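Local coordinates for protein geranyltranstransferase (Stenotrophomonas maltophilia, PDB 7LBJ) that probably condenses isopentenyl diphosphate with allylic diphosphates in a magnesium-dependent reaction to build prenyl diphosphate chains, at residues A[177-182]-A[252-257]. Residues are numbered along the deposited sequence; the frame is centred on the assembly and turned at random.
Sequences AALTRM and STFPAL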
loop_
_atom_site.group_PDB
_atom_site.type_symbol
_atom_site.label_atom_id
_atom_site.label_comp_id
_atom_site.label_asym_id
_atom_site.label_seq_id
_atom_site.Cartn_x
_atom_site.Cartn_y
_atom_site.Cartn_z
ATOM N N ALA A 177 -8.889 15.317 -24.205
ATOM C CA ALA A 177 -7.610 15.439 -23.507
ATOM C C ALA A 177 -7.716 14.929 -22.076
ATOM O O ALA A 177 -6.862 14.162 -21.612
ATOM C CB ALA A 177 -7.135 16.891 -23.526
ATOM N N ALA A 178 -8.776 15.322 -21.369
ATOM C CA ALA A 178 -8.908 14.956 -19.962
ATOM C C ALA A 178 -9.205 13.469 -19.795
ATOM O O ALA A 178 -8.690 12.825 -18.873
ATOM C CB ALA A 178 -10.011 15.799 -19.315
ATOM N N LEU A 179 -10.073 12.926 -20.649
ATOM C CA LEU A 179 -10.384 11.499 -20.613
ATOM C C LEU A 179 -9.129 10.669 -20.832
ATOM O O LEU A 179 -8.868 9.686 -20.113
ATOM C CB LEU A 179 -11.441 11.196 -21.684
ATOM C CG LEU A 179 -12.068 9.809 -21.710
ATOM C CD1 LEU A 179 -12.812 9.580 -20.400
ATOM C CD2 LEU A 179 -13.005 9.689 -22.911
ATOM N N THR A 180 -8.323 11.065 -21.820
ATOM C CA THR A 180 -7.101 10.325 -22.124
ATOM C C THR A 180 -6.126 10.382 -20.955
ATOM O O THR A 180 -5.525 9.363 -20.574
ATOM C CB THR A 180 -6.474 10.904 -23.399
ATOM O OG1 THR A 180 -7.415 10.794 -24.482
ATOM C CG2 THR A 180 -5.209 10.163 -23.755
ATOM N N ARG A 181 -5.965 11.566 -20.369
ATOM C CA ARG A 181 -5.094 11.724 -19.205
ATOM C C ARG A 181 -5.583 10.882 -18.030
ATOM O O ARG A 181 -4.781 10.232 -17.339
ATOM C CB ARG A 181 -5.027 13.208 -18.835
ATOM C CG ARG A 181 -4.139 13.506 -17.643
ATOM C CD ARG A 181 -2.702 13.076 -17.925
ATOM N NE ARG A 181 -1.902 13.070 -16.706
ATOM C CZ ARG A 181 -1.343 14.146 -16.174
ATOM N NH1 ARG A 181 -1.460 15.338 -16.746
ATOM N NH2 ARG A 181 -0.653 14.024 -15.038
ATOM N N MET A 182 -6.891 10.899 -17.771
ATOM C CA MET A 182 -7.443 10.092 -16.684
ATOM C C MET A 182 -7.129 8.614 -16.886
ATOM O O MET A 182 -6.642 7.934 -15.972
ATOM C CB MET A 182 -8.957 10.310 -16.572
ATOM C CG MET A 182 -9.635 9.419 -15.511
ATOM S SD MET A 182 -11.432 9.226 -15.685
ATOM C CE MET A 182 -11.520 7.999 -16.991
ATOM N N SER A 252 -18.557 10.434 -20.336
ATOM C CA SER A 252 -17.707 10.657 -21.502
ATOM C C SER A 252 -16.921 9.398 -21.858
ATOM O O SER A 252 -16.305 8.771 -20.991
ATOM C CB SER A 252 -16.746 11.821 -21.254
ATOM O OG SER A 252 -17.397 13.070 -21.442
ATOM N N THR A 253 -16.959 9.030 -23.136
ATOM C CA THR A 253 -16.316 7.835 -23.664
ATOM C C THR A 253 -15.715 8.176 -25.017
ATOM O O THR A 253 -16.076 9.180 -25.644
ATOM C CB THR A 253 -17.295 6.677 -23.865
ATOM O OG1 THR A 253 -18.194 7.008 -24.935
ATOM C CG2 THR A 253 -18.098 6.418 -22.602
ATOM N N PHE A 254 -14.832 7.309 -25.488
ATOM C CA PHE A 254 -14.232 7.603 -26.780
ATOM C C PHE A 254 -15.259 7.532 -27.909
ATOM O O PHE A 254 -15.232 8.405 -28.784
ATOM C CB PHE A 254 -13.023 6.691 -27.024
ATOM C CG PHE A 254 -11.859 7.009 -26.120
ATOM C CD1 PHE A 254 -11.082 8.136 -26.348
ATOM C CD2 PHE A 254 -11.591 6.227 -25.014
ATOM C CE1 PHE A 254 -10.030 8.463 -25.513
ATOM C CE2 PHE A 254 -10.536 6.548 -24.163
ATOM C CZ PHE A 254 -9.751 7.660 -24.417
ATOM N N PRO A 255 -16.190 6.567 -27.947
ATOM C CA PRO A 255 -17.203 6.632 -29.020
ATOM C C PRO A 255 -18.110 7.841 -28.910
ATOM O O PRO A 255 -18.561 8.353 -29.942
ATOM C CB PRO A 255 -17.996 5.327 -28.859
ATOM C CG PRO A 255 -17.048 4.405 -28.130
ATOM C CD PRO A 255 -16.271 5.295 -27.204
ATOM N N ALA A 256 -18.406 8.321 -27.699
ATOM C CA ALA A 256 -19.287 9.481 -27.605
ATOM C C ALA A 256 -18.586 10.733 -28.106
ATOM O O ALA A 256 -19.200 11.570 -28.777
ATOM C CB ALA A 256 -19.775 9.679 -26.171
ATOM N N LEU A 257 -17.294 10.863 -27.815
ATOM C CA LEU A 257 -16.554 12.068 -28.176
ATOM C C LEU A 257 -16.015 12.017 -29.597
ATOM O O LEU A 257 -15.854 13.063 -30.231
ATOM C CB LEU A 257 -15.403 12.278 -27.198
ATOM C CG LEU A 257 -15.784 12.778 -25.810
ATOM C CD1 LEU A 257 -14.653 12.514 -24.824
ATOM C CD2 LEU A 257 -16.079 14.249 -25.885
#
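Leu179 and Phe254 meet methyl to ring, a compact example of how one branched side chain can join a helix to the start of another. CD2 of Leu179 stands over the centre of the Phe254 ring, 4.0 Å from the centroid and only 5° off the ring normal, a CH-pi contact. With CG anti to the backbone N (chi1 -172°), the leucine reaches out from its helix towards 252-257, and the second torsion (chi2 62°) then sends CD2 over the ring and CD1 towards Ser252. Leu179 CD1 lies 3.6 Å from Ser252 O. Leu179 CD2 also meets Leu257 CD1, at 3.8 Å, one helical turn beyond Thr253. A second neighbour approaches the ring quite differently: Thr180 OG1, hydrogen-bonded to Leu176 O of its own helix, lies in the ring plane at its edge, 3.7 Å from CE1 of Phe254. In the mainly helical polyprenyl synthase fold, the contact joins the beginning of helix 176-201 to the short helix 254-258, which follows an unmodelled stretch after helix 206-233. Thr253 is the N-cap of the short helix, its OG1 accepting from Ala256 N at 3.1 Å. No hydrogen bond crosses between 177-182 and 252-257, but Ser252 OG bonds to Gln174 O, just ahead of helix 176-201. Helix 206-233 holds Phe254 twice, Asp228 taking its N-H while Leu221 and Val225 pack against its ring.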